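Local coordinates for pyridine nucleotide-disulfide oxidoreductase-like protein (Myceliophthora thermophila, PDB 5MQ6), which catalyses the Baeyer-Villiger oxidation of ketones, with particular activity on polycyclic ones, inserting one oxygen atom beside the carbonyl to yield esters or lactones, at residues A31-P36 against Q299-G304; M359-A364 against Y389-P394; T422-P427 against T594-G599. All blocks are in the same frame, centred on the assembly; numbering follows the deposited sequence.

Contact 1: residues A31-P36 against Q299-G304; sequences AKRFRP and QRTPSG. With NDP (NADPH dihydro-nicotinamide-adenine-dinucleotide phosphate), chain C.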
loop_
_atom_site.group_PDB
_atom_site.type_symbol
_atom_site.label_atom_id
_atom_site.label_comp_id
_atom_site.label_asym_id
_atom_site.label_seq_id
_atom_site.Cartn_x
_atom_site.Cartn_y
_atom_site.Cartn_z
ATOM N N ALA A 31 9.314 12.182 20.244
ATOM C CA ALA A 31 10.364 11.657 21.146
ATOM C C ALA A 31 9.825 10.547 22.011
ATOM O O ALA A 31 10.461 9.498 22.191
ATOM C CB ALA A 31 10.881 12.761 22.059
ATOM N N LYS A 32 8.651 10.813 22.565
ATOM C CA LYS A 32 7.910 9.829 23.310
ATOM C C LYS A 32 7.962 8.449 22.683
ATOM O O LYS A 32 7.962 7.476 23.406
ATOM C CB LYS A 32 6.456 10.215 23.416
ATOM C CG LYS A 32 6.150 10.981 24.661
ATOM C CD LYS A 32 4.683 11.171 24.791
ATOM C CE LYS A 32 4.414 11.940 26.051
ATOM N NZ LYS A 32 3.075 12.558 25.942
ATOM N N ARG A 33 7.986 8.346 21.353
ATOM C CA ARG A 33 7.984 7.018 20.724
ATOM C C ARG A 33 9.211 6.619 19.886
ATOM O O ARG A 33 9.153 5.709 19.052
ATOM C CB ARG A 33 6.662 6.789 20.020
ATOM C CG ARG A 33 6.231 7.807 19.026
ATOM C CD ARG A 33 4.724 7.965 19.150
ATOM N NE ARG A 33 4.383 9.046 20.021
ATOM C CZ ARG A 33 3.164 9.343 20.513
ATOM N NH1 ARG A 33 2.096 8.620 20.313
ATOM N NH2 ARG A 33 3.036 10.417 21.276
ATOM N N PHE A 34 10.342 7.244 20.180
ATOM C CA PHE A 34 11.603 6.757 19.646
ATOM C C PHE A 34 11.809 5.343 20.197
ATOM O O PHE A 34 11.771 5.116 21.401
ATOM C CB PHE A 34 12.788 7.679 19.980
ATOM C CG PHE A 34 14.131 7.052 19.703
ATOM C CD1 PHE A 34 14.640 6.997 18.394
ATOM C CD2 PHE A 34 14.879 6.472 20.741
ATOM C CE1 PHE A 34 15.873 6.401 18.135
ATOM C CE2 PHE A 34 16.117 5.883 20.478
ATOM C CZ PHE A 34 16.611 5.849 19.178
ATOM N N ARG A 35 11.942 4.398 19.279
ATOM C CA ARG A 35 12.354 3.034 19.570
ATOM C C ARG A 35 13.741 2.849 18.940
ATOM O O ARG A 35 13.872 2.941 17.704
ATOM C CB ARG A 35 11.344 1.981 19.033
ATOM C CG ARG A 35 10.088 1.720 19.873
ATOM C CD ARG A 35 10.434 1.867 21.346
ATOM N NE ARG A 35 9.595 1.204 22.338
ATOM C CZ ARG A 35 9.751 1.379 23.657
ATOM N NH1 ARG A 35 10.705 2.196 24.142
ATOM N NH2 ARG A 35 8.950 0.747 24.509
ATOM N N PRO A 36 14.783 2.616 19.775
ATOM C CA PRO A 36 16.122 2.279 19.193
ATOM C C PRO A 36 16.149 1.078 18.175
ATOM O O PRO A 36 16.896 1.086 17.198
ATOM C CB PRO A 36 16.983 1.976 20.444
ATOM C CG PRO A 36 16.018 1.750 21.568
ATOM C CD PRO A 36 14.827 2.627 21.253
ATOM N N GLN A 299 -3.924 1.941 22.174
ATOM C CA GLN A 299 -3.358 2.984 21.350
ATOM C C GLN A 299 -1.909 3.360 21.742
ATOM O O GLN A 299 -1.546 3.635 22.907
ATOM C CB GLN A 299 -4.208 4.241 21.483
ATOM C CG GLN A 299 -3.711 5.396 20.575
ATOM C CD GLN A 299 -4.573 6.640 20.733
ATOM O OE1 GLN A 299 -5.625 6.793 20.084
ATOM N NE2 GLN A 299 -4.168 7.505 21.656
ATOM N N ARG A 300 -1.080 3.406 20.735
ATOM C CA ARG A 300 0.254 3.979 20.904
ATOM C C ARG A 300 0.380 5.309 20.235
ATOM O O ARG A 300 1.041 6.182 20.775
ATOM C CB ARG A 300 1.242 3.001 20.361
ATOM C CG ARG A 300 2.692 3.308 20.466
ATOM C CD ARG A 300 3.261 2.817 19.148
ATOM N NE ARG A 300 4.635 2.538 19.274
ATOM C CZ ARG A 300 5.178 1.346 19.164
ATOM N NH1 ARG A 300 4.480 0.248 18.868
ATOM N NH2 ARG A 300 6.472 1.271 19.330
ATOM N N THR A 301 -0.230 5.500 19.073
ATOM C CA THR A 301 -0.310 6.840 18.433
ATOM C C THR A 301 -1.682 7.087 17.827
ATOM O O THR A 301 -2.124 6.369 16.940
ATOM C CB THR A 301 0.768 7.052 17.365
ATOM O OG1 THR A 301 2.023 6.719 17.928
ATOM C CG2 THR A 301 0.905 8.528 16.934
ATOM N N PRO A 302 -2.367 8.139 18.286
ATOM C CA PRO A 302 -3.652 8.410 17.698
ATOM C C PRO A 302 -3.563 8.757 16.190
ATOM O O PRO A 302 -2.579 9.296 15.764
ATOM C CB PRO A 302 -4.140 9.617 18.488
ATOM C CG PRO A 302 -2.892 10.304 18.937
ATOM C CD PRO A 302 -1.938 9.193 19.223
ATOM N N SER A 303 -4.593 8.424 15.408
ATOM C CA SER A 303 -4.781 8.982 14.038
ATOM C C SER A 303 -5.426 10.372 14.068
ATOM O O SER A 303 -6.245 10.710 14.970
ATOM C CB SER A 303 -5.683 8.070 13.184
ATOM O OG SER A 303 -4.946 6.927 12.708
ATOM N N GLY A 304 -5.049 11.184 13.093
ATOM C CA GLY A 304 -5.815 12.342 12.775
ATOM C C GLY A 304 -6.986 11.955 11.895
ATOM O O GLY A 304 -6.840 11.599 10.751
HETATM P PA NDP C . -1.124 0.703 10.511
HETATM O O1A NDP C . 0.345 0.165 10.411
HETATM O O2A NDP C . -1.575 1.985 9.857
HETATM O O5B NDP C . -1.513 0.676 12.069
HETATM C C5B NDP C . -1.000 -0.274 12.981
HETATM C C4B NDP C . -1.407 0.276 14.333
HETATM O O4B NDP C . -0.915 -0.593 15.387
HETATM C C3B NDP C . -0.836 1.680 14.561
HETATM O O3B NDP C . -1.887 2.541 15.038
HETATM C C2B NDP C . 0.261 1.377 15.559
HETATM O O2B NDP C . 0.648 2.512 16.387
HETATM C C1B NDP C . -0.322 0.226 16.348
HETATM N N9A NDP C . 0.725 -0.479 17.090
HETATM C C8A NDP C . 1.902 -1.002 16.616
HETATM N N7A NDP C . 2.626 -1.545 17.614
HETATM C C5A NDP C . 1.871 -1.337 18.723
HETATM C C6A NDP C . 2.052 -1.630 20.138
HETATM N N6A NDP C . 3.169 -2.246 20.505
HETATM N N1A NDP C . 1.069 -1.264 20.988
HETATM C C2A NDP C . -0.077 -0.618 20.600
HETATM N N3A NDP C . -0.327 -0.288 19.322
HETATM C C4A NDP C . 0.624 -0.633 18.385
HETATM O O3 NDP C . -2.137 -0.390 9.941
HETATM P PN NDP C . -3.673 -0.261 9.370
HETATM O O1N NDP C . -4.085 -1.730 9.031
HETATM O O2N NDP C . -4.566 0.489 10.332
HETATM O O5D NDP C . -3.548 0.612 8.013
HETATM C C5D NDP C . -2.561 0.189 7.012
HETATM C C4D NDP C . -2.798 0.873 5.678
HETATM O O4D NDP C . -4.004 0.377 5.056
HETATM C C3D NDP C . -3.155 2.344 5.902
HETATM O O3D NDP C . -2.081 3.218 6.418
HETATM C C2D NDP C . -3.889 2.695 4.590
HETATM O O2D NDP C . -2.943 2.890 3.488
HETATM C C1D NDP C . -4.798 1.474 4.453
HETATM P P2B NDP C . 1.848 3.481 15.885
HETATM O O1X NDP C . 2.952 2.521 15.422
HETATM O O2X NDP C . 2.360 4.255 17.081
HETATM O O3X NDP C . 1.238 4.451 14.862
HETATM O O HOH W 1 7.064 3.931 18.879
#
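Arg33 reaches Thr301 and Arg300 in the loop that follows strand 294-299, the place in an NADPH-binding Rossmann-type domain where a β-α-β unit meets the 2'-phosphate of the dinucleotide. The approach illustrates how a distant chain segment can form a second shell around a cofactor pocket. It starts from a type I β turn, Ala31 to Phe34, just after helix 22-31.

The direct polar link is a hydrogen bond from Arg33 NH1 to Thr301 OG1 (3.1 Å, N-H...O 153°), with the oxygen slightly tilted from the guanidinium plane. The same NH1 also lies 2.7 Å from Arg300 O. A chi1 of 54° wedges CG between the backbone N and carbonyl carbon, and bends at chi2 and chi3 then carry the guanidinium across to Thr301. Its NH2 forms a salt bridge with Glu29, fixing the group from a second direction. Thr301 is an NADPH-binding residue, which makes Arg33 a neighbour of a ligand contact.

Water joins the two segments as well. One molecule donates to Arg33 O at 2.7 Å and accepts from Arg300 NH2 at 2.8 Å.

Contacts of the Arg300 guanidinium are made at its edge. Arg35 CG meets it there, 3.7 Å from Arg300 NH2, and the two guanidinium planes stand nearly perpendicular, at 86°. Toward the adenine, also in plane, Arg300 NH1 lies 2.9 Å from NDP N7A.

Contact 2: residues M359-A364 against Y389-P394; sequences MPAFSA and YKLDLP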
loop_
_atom_site.group_PDB
_atom_site.type_symbol
_atom_site.label_atom_id
_atom_site.label_comp_id
_atom_site.label_asym_id
_atom_site.label_seq_id
_atom_site.Cartn_x
_atom_site.Cartn_y
_atom_site.Cartn_z
ATOM N N MET A 359 -5.835 19.193 2.435
ATOM C CA MET A 359 -4.565 18.875 3.089
ATOM C C MET A 359 -3.377 19.083 2.107
ATOM O O MET A 359 -2.652 18.127 1.746
ATOM C CB MET A 359 -4.654 17.458 3.645
ATOM C CG MET A 359 -5.262 16.442 2.732
ATOM S SD MET A 359 -5.178 14.799 3.546
ATOM C CE MET A 359 -6.296 15.010 4.903
ATOM N N PRO A 360 -3.171 20.337 1.669
ATOM C CA PRO A 360 -2.120 20.659 0.711
ATOM C C PRO A 360 -0.695 20.426 1.234
ATOM O O PRO A 360 0.201 20.230 0.445
ATOM C CB PRO A 360 -2.384 22.164 0.422
ATOM C CG PRO A 360 -2.916 22.664 1.758
ATOM C CD PRO A 360 -3.862 21.549 2.155
ATOM N N ALA A 361 -0.515 20.322 2.549
ATOM C CA ALA A 361 0.792 19.920 3.093
ATOM C C ALA A 361 1.061 18.453 2.951
ATOM O O ALA A 361 2.203 18.008 3.244
ATOM C CB ALA A 361 0.951 20.291 4.573
ATOM N N PHE A 362 0.056 17.670 2.520
ATOM C CA PHE A 362 0.436 16.267 2.111
ATOM C C PHE A 362 1.542 16.193 1.042
ATOM O O PHE A 362 2.302 15.199 0.945
ATOM C CB PHE A 362 -0.775 15.425 1.721
ATOM C CG PHE A 362 -0.585 13.942 1.901
ATOM C CD1 PHE A 362 -0.533 13.379 3.180
ATOM C CD2 PHE A 362 -0.508 13.088 0.779
ATOM C CE1 PHE A 362 -0.355 11.983 3.347
ATOM C CE2 PHE A 362 -0.308 11.734 0.937
ATOM C CZ PHE A 362 -0.258 11.172 2.225
ATOM N N SER A 363 1.661 17.242 0.276
ATOM C CA SER A 363 2.716 17.385 -0.737
ATOM C C SER A 363 4.137 17.266 -0.131
ATOM O O SER A 363 5.122 16.954 -0.839
ATOM C CB SER A 363 2.547 18.791 -1.352
ATOM O OG SER A 363 2.746 19.781 -0.327
ATOM N N ALA A 364 4.247 17.476 1.177
ATOM C CA ALA A 364 5.507 17.264 1.878
ATOM C C ALA A 364 6.054 15.896 1.561
ATOM O O ALA A 364 7.219 15.702 1.512
ATOM C CB ALA A 364 5.320 17.395 3.421
ATOM N N TYR A 389 5.484 23.372 7.188
ATOM C CA TYR A 389 4.853 23.494 8.519
ATOM C C TYR A 389 3.738 24.589 8.570
ATOM O O TYR A 389 2.634 24.371 9.148
ATOM C CB TYR A 389 5.928 23.694 9.606
ATOM C CG TYR A 389 6.485 22.380 10.076
ATOM C CD1 TYR A 389 7.514 21.751 9.409
ATOM C CD2 TYR A 389 5.977 21.753 11.179
ATOM C CE1 TYR A 389 8.008 20.511 9.825
ATOM C CE2 TYR A 389 6.448 20.522 11.587
ATOM C CZ TYR A 389 7.475 19.916 10.907
ATOM O OH TYR A 389 7.946 18.682 11.318
ATOM N N LYS A 390 4.011 25.730 7.950
ATOM C CA LYS A 390 3.020 26.803 7.851
ATOM C C LYS A 390 1.886 26.398 6.970
ATOM O O LYS A 390 0.765 26.678 7.301
ATOM C CB LYS A 390 3.584 28.106 7.289
ATOM C CG LYS A 390 4.549 28.880 8.190
ATOM C CD LYS A 390 4.596 30.382 7.789
ATOM C CE LYS A 390 5.963 30.904 7.319
ATOM N NZ LYS A 390 6.684 31.668 8.380
ATOM N N LEU A 391 2.156 25.743 5.846
ATOM C CA LEU A 391 1.072 25.235 5.034
ATOM C C LEU A 391 0.111 24.263 5.748
ATOM O O LEU A 391 -1.128 24.308 5.582
ATOM C CB LEU A 391 1.668 24.560 3.801
ATOM C CG LEU A 391 0.721 24.124 2.701
ATOM C CD1 LEU A 391 -0.091 25.317 2.157
ATOM C CD2 LEU A 391 1.591 23.407 1.631
ATOM N N ASP A 392 0.671 23.391 6.565
ATOM C CA ASP A 392 -0.119 22.395 7.268
ATOM C C ASP A 392 -0.930 22.884 8.462
ATOM O O ASP A 392 -1.926 22.222 8.893
ATOM C CB ASP A 392 0.780 21.293 7.757
ATOM C CG ASP A 392 0.011 20.054 8.069
ATOM O OD1 ASP A 392 -0.871 19.683 7.280
ATOM O OD2 ASP A 392 0.271 19.458 9.141
ATOM N N LEU A 393 -0.483 23.982 9.053
ATOM C CA LEU A 393 -1.019 24.440 10.303
ATOM C C LEU A 393 -2.563 24.546 10.312
ATOM O O LEU A 393 -3.201 24.025 11.231
ATOM C CB LEU A 393 -0.361 25.764 10.688
ATOM C CG LEU A 393 -1.045 26.509 11.820
ATOM C CD1 LEU A 393 -0.879 25.726 13.067
ATOM C CD2 LEU A 393 -0.365 27.846 11.954
ATOM N N PRO A 394 -3.156 25.166 9.295
ATOM C CA PRO A 394 -4.595 25.311 9.387
ATOM C C PRO A 394 -5.348 23.957 9.357
ATOM O O PRO A 394 -6.281 23.743 10.172
ATOM C CB PRO A 394 -4.946 26.136 8.161
ATOM C CG PRO A 394 -3.698 26.885 7.834
ATOM C CD PRO A 394 -2.583 26.002 8.210
HETATM O O HOH W 2 -2.420 20.493 4.958
#
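Ala361 and Asp392 bring the backbones closest, their CA atoms 4.9 Å apart, where a 3-10 turn over residues 360-362 rests on the side of helix 378-406. The turn leads into the short helix 363-366 and is closed by the backbone bond Phe362 N to Met359 O. Ser363 OG reinforces it by donating to Pro360 O at 2.7 Å, in the carbonyl plane. The longer helix is kinked at Pro394, whose nitrogen makes no bond to the preceding turn.

Leu391 supplies the apolar half of the contact. With CG anti to the backbone N (chi1 -171°), its branches divide the work: CD1 meets the ring of Pro360 at CG, 3.9 Å away, while CD2 lies 3.7 Å from Pro360 O. Ala361 CB packs tightly on the next residue, 3.3 Å from Asp392 CB and also 3.3 Å from Asp392 OD1.

That carboxylate oxygen is linked to the turn through water. A single molecule accepts from Ala361 N at 3.1 Å and donates to Asp392 OD1 at 2.9 Å, and Thr422 OG1 is a further hydrogen-bond partner of this oxygen. The pattern is a compact example of helix packing in which leucine and proline provide the apolar fit, whereas a bridging water satisfies a backbone amide of the turn and ties it to a buried acid.

Contact 3: residues T422-P427 against T594-G599; sequences TWCKRP and TGCTPG. With NDP (NADPH dihydro-nicotinamide-adenine-dinucleotide phosphate), chain C.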
loop_
_atom_site.group_PDB
_atom_site.type_symbol
_atom_site.label_atom_id
_atom_site.label_comp_id
_atom_site.label_asym_id
_atom_site.label_seq_id
_atom_site.Cartn_x
_atom_site.Cartn_y
_atom_site.Cartn_z
ATOM N N THR A 422 0.395 16.478 9.120
ATOM C CA THR A 422 -0.499 15.646 8.346
ATOM C C THR A 422 0.288 14.617 7.490
ATOM O O THR A 422 -0.123 13.482 7.356
ATOM C CB THR A 422 -1.381 16.504 7.391
ATOM O OG1 THR A 422 -2.062 17.582 8.108
ATOM C CG2 THR A 422 -2.423 15.640 6.724
ATOM N N TRP A 423 1.391 15.050 6.885
ATOM C CA TRP A 423 2.174 14.152 6.071
ATOM C C TRP A 423 2.893 12.935 6.764
ATOM O O TRP A 423 3.391 12.100 6.041
ATOM C CB TRP A 423 3.153 14.961 5.242
ATOM C CG TRP A 423 4.292 15.582 6.014
ATOM C CD1 TRP A 423 5.403 14.949 6.480
ATOM C CD2 TRP A 423 4.416 16.957 6.413
ATOM N NE1 TRP A 423 6.222 15.843 7.089
ATOM C CE2 TRP A 423 5.653 17.082 7.068
ATOM C CE3 TRP A 423 3.626 18.101 6.218
ATOM C CZ2 TRP A 423 6.122 18.293 7.581
ATOM C CZ3 TRP A 423 4.082 19.334 6.740
ATOM C CH2 TRP A 423 5.342 19.416 7.398
ATOM N N CYS A 424 2.958 12.840 8.098
ATOM C CA CYS A 424 3.725 11.795 8.778
ATOM C C CYS A 424 3.039 10.429 8.884
ATOM O O CYS A 424 3.696 9.453 9.199
ATOM C CB CYS A 424 4.085 12.229 10.210
ATOM S SG CYS A 424 5.244 13.596 10.303
ATOM N N LYS A 425 1.727 10.374 8.676
ATOM C CA LYS A 425 0.954 9.161 8.674
ATOM C C LYS A 425 -0.092 9.282 7.628
ATOM O O LYS A 425 -0.457 10.398 7.211
ATOM C CB LYS A 425 0.167 8.953 9.980
ATOM C CG LYS A 425 0.959 8.982 11.253
ATOM C CD LYS A 425 1.867 7.768 11.454
ATOM C CE LYS A 425 2.095 7.425 12.939
ATOM N NZ LYS A 425 2.639 6.042 13.085
ATOM N N ARG A 426 -0.675 8.148 7.282
ATOM C CA ARG A 426 -1.789 8.190 6.327
ATOM C C ARG A 426 -3.000 8.899 6.989
ATOM O O ARG A 426 -3.347 8.643 8.137
ATOM C CB ARG A 426 -2.187 6.847 5.685
ATOM C CG ARG A 426 -2.852 7.137 4.314
ATOM C CD ARG A 426 -3.126 5.919 3.512
ATOM N NE ARG A 426 -4.174 6.007 2.498
ATOM C CZ ARG A 426 -3.950 6.171 1.176
ATOM N NH1 ARG A 426 -2.733 6.407 0.672
ATOM N NH2 ARG A 426 -4.945 6.143 0.315
ATOM N N PRO A 427 -3.566 9.883 6.313
ATOM C CA PRO A 427 -4.773 10.463 6.926
ATOM C C PRO A 427 -5.924 9.437 6.862
ATOM O O PRO A 427 -5.915 8.560 5.977
ATOM C CB PRO A 427 -5.079 11.682 6.034
ATOM C CG PRO A 427 -4.185 11.570 4.844
ATOM C CD PRO A 427 -3.030 10.714 5.228
ATOM N N THR A 594 12.059 14.263 8.329
ATOM C CA THR A 594 12.878 14.311 9.535
ATOM C C THR A 594 12.162 14.435 10.809
ATOM O O THR A 594 12.483 13.730 11.744
ATOM C CB THR A 594 13.730 15.561 9.491
ATOM O OG1 THR A 594 14.474 15.497 8.282
ATOM C CG2 THR A 594 14.670 15.630 10.681
ATOM N N GLY A 595 11.217 15.353 10.860
ATOM C CA GLY A 595 10.537 15.639 12.100
ATOM C C GLY A 595 9.397 14.690 12.398
ATOM O O GLY A 595 8.762 14.837 13.417
ATOM N N CYS A 596 9.133 13.715 11.528
ATOM C CA CYS A 596 8.020 12.802 11.759
ATOM C C CYS A 596 8.117 11.880 12.988
ATOM O O CYS A 596 9.148 11.253 13.201
ATOM C CB CYS A 596 7.751 11.963 10.482
ATOM S SG CYS A 596 6.957 13.019 9.230
ATOM N N THR A 597 7.017 11.809 13.774
ATOM C CA THR A 597 6.748 10.662 14.641
ATOM C C THR A 597 6.983 9.422 13.808
ATOM O O THR A 597 6.554 9.394 12.618
ATOM C CB THR A 597 5.269 10.385 15.003
ATOM O OG1 THR A 597 4.392 11.023 14.074
ATOM C CG2 THR A 597 5.000 10.689 16.364
ATOM N N PRO A 598 7.545 8.368 14.456
ATOM C CA PRO A 598 7.779 7.087 13.767
ATOM C C PRO A 598 6.482 6.521 13.192
ATOM O O PRO A 598 5.370 6.811 13.667
ATOM C CB PRO A 598 8.403 6.175 14.844
ATOM C CG PRO A 598 8.270 6.890 16.158
ATOM C CD PRO A 598 7.813 8.301 15.921
ATOM N N GLY A 599 6.641 5.753 12.124
ATOM C CA GLY A 599 5.520 5.152 11.409
ATOM C C GLY A 599 6.119 4.469 10.203
ATOM O O GLY A 599 7.347 4.577 9.982
HETATM P PA NDP C . -1.124 0.703 10.511
HETATM O O1A NDP C . 0.345 0.165 10.411
HETATM O O2A NDP C . -1.575 1.985 9.857
HETATM O O5B NDP C . -1.513 0.676 12.069
HETATM C C5B NDP C . -1.000 -0.274 12.981
HETATM C C4B NDP C . -1.407 0.276 14.333
HETATM O O4B NDP C . -0.915 -0.593 15.387
HETATM C C3B NDP C . -0.836 1.680 14.561
HETATM O O3B NDP C . -1.887 2.541 15.038
HETATM C C2B NDP C . 0.261 1.377 15.559
HETATM O O2B NDP C . 0.648 2.512 16.387
HETATM C C1B NDP C . -0.322 0.226 16.348
HETATM N N9A NDP C . 0.725 -0.479 17.090
HETATM C C8A NDP C . 1.902 -1.002 16.616
HETATM N N7A NDP C . 2.626 -1.545 17.614
HETATM C C5A NDP C . 1.871 -1.337 18.723
HETATM C C6A NDP C . 2.052 -1.630 20.138
HETATM N N6A NDP C . 3.169 -2.246 20.505
HETATM N N1A NDP C . 1.069 -1.264 20.988
HETATM C C2A NDP C . -0.077 -0.618 20.600
HETATM N N3A NDP C . -0.327 -0.288 19.322
HETATM C C4A NDP C . 0.624 -0.633 18.385
HETATM O O3 NDP C . -2.137 -0.390 9.941
HETATM P PN NDP C . -3.673 -0.261 9.370
HETATM O O1N NDP C . -4.085 -1.730 9.031
HETATM O O2N NDP C . -4.566 0.489 10.332
HETATM O O5D NDP C . -3.548 0.612 8.013
HETATM C C5D NDP C . -2.561 0.189 7.012
HETATM C C4D NDP C . -2.798 0.873 5.678
HETATM O O4D NDP C . -4.004 0.377 5.056
HETATM C C3D NDP C . -3.155 2.344 5.902
HETATM O O3D NDP C . -2.081 3.218 6.418
HETATM C C2D NDP C . -3.889 2.695 4.590
HETATM O O2D NDP C . -2.943 2.890 3.488
HETATM C C1D NDP C . -4.798 1.474 4.453
HETATM P P2B NDP C . 1.848 3.481 15.885
HETATM O O1X NDP C . 2.952 2.521 15.422
HETATM O O2X NDP C . 2.360 4.255 17.081
HETATM O O3X NDP C . 1.238 4.451 14.862
#
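Cys424 and Cys596 are joined by a disulfide, SG to SG 2.1 Å, that ties the loop after helix 410-416 to a loop 172 residues further along the chain. A covalent link of this kind fixes two loops where neither segment offers regular structure. Its chi3 of -80° gives a left-handed twist, and Cys424 CB stands 3.7 Å from Cys596 CB. Trp423 packs obliquely beside the bridge: its NE1 is 3.6 Å from Cys596 SG, a sulfur-aromatic contact, while the N-H itself is spent on Ser592 O. This is the tight end.

Beyond it the packing is looser. Thr597 OG1 comes no nearer than 4.1 Å to Cys424 CB and, although buried here, has no polar partner in the model; Gly599 is poorly ordered. The chain just before Cys596 is the more open side, with Thr594 exposed.

Lys425 joins the two loops again at the cofactor. Bent at chi2 (-71°), its side chain brings NZ to Pro598 O at 2.9 Å, in the carbonyl plane and on a lone pair, and to NDP O3X at 2.8 Å, so the ammonium bridges a backbone carbonyl and the 2'-phosphate of NADPH. A leucine in its place would probably deprive the phosphate of this cationic partner and leave the Pro598 carbonyl without this donor. The next residue, Arg426, lies against the nicotinamide ribose, CD 3.0 Å from NDP O2D, and forms a salt bridge with Asp133.

Trp423 lies between this contact and the neighbouring helices, its ring edge-to-face with Tyr389 of helix 378-406 and touching Ala364 and Val365 of helix 363-366, while segment 422-427 leads directly into strand 428-429.

Overall arrangement
Contact 3 is the middle member of the set. It touches contact 1 where Pro598 packs on Arg33, and contact 2 through Thr422 and Asp392, whereas contacts 1 and 2 lie about 21 Å apart between centres and do not meet. Contacts 1 and 2 are buried; contact 3 is only partly so. Chemistry follows place: contacts 1 and 3, both loop against loop, converge on the same NADPH and rely on cationic side chains near its 2'-phosphate, with a disulfide added in the latter. Contact 2, which does not touch the cofactor, joins helical elements by apolar packing and a water bridge, and shares with contact 3 the packing round helices 363-366 and 378-406.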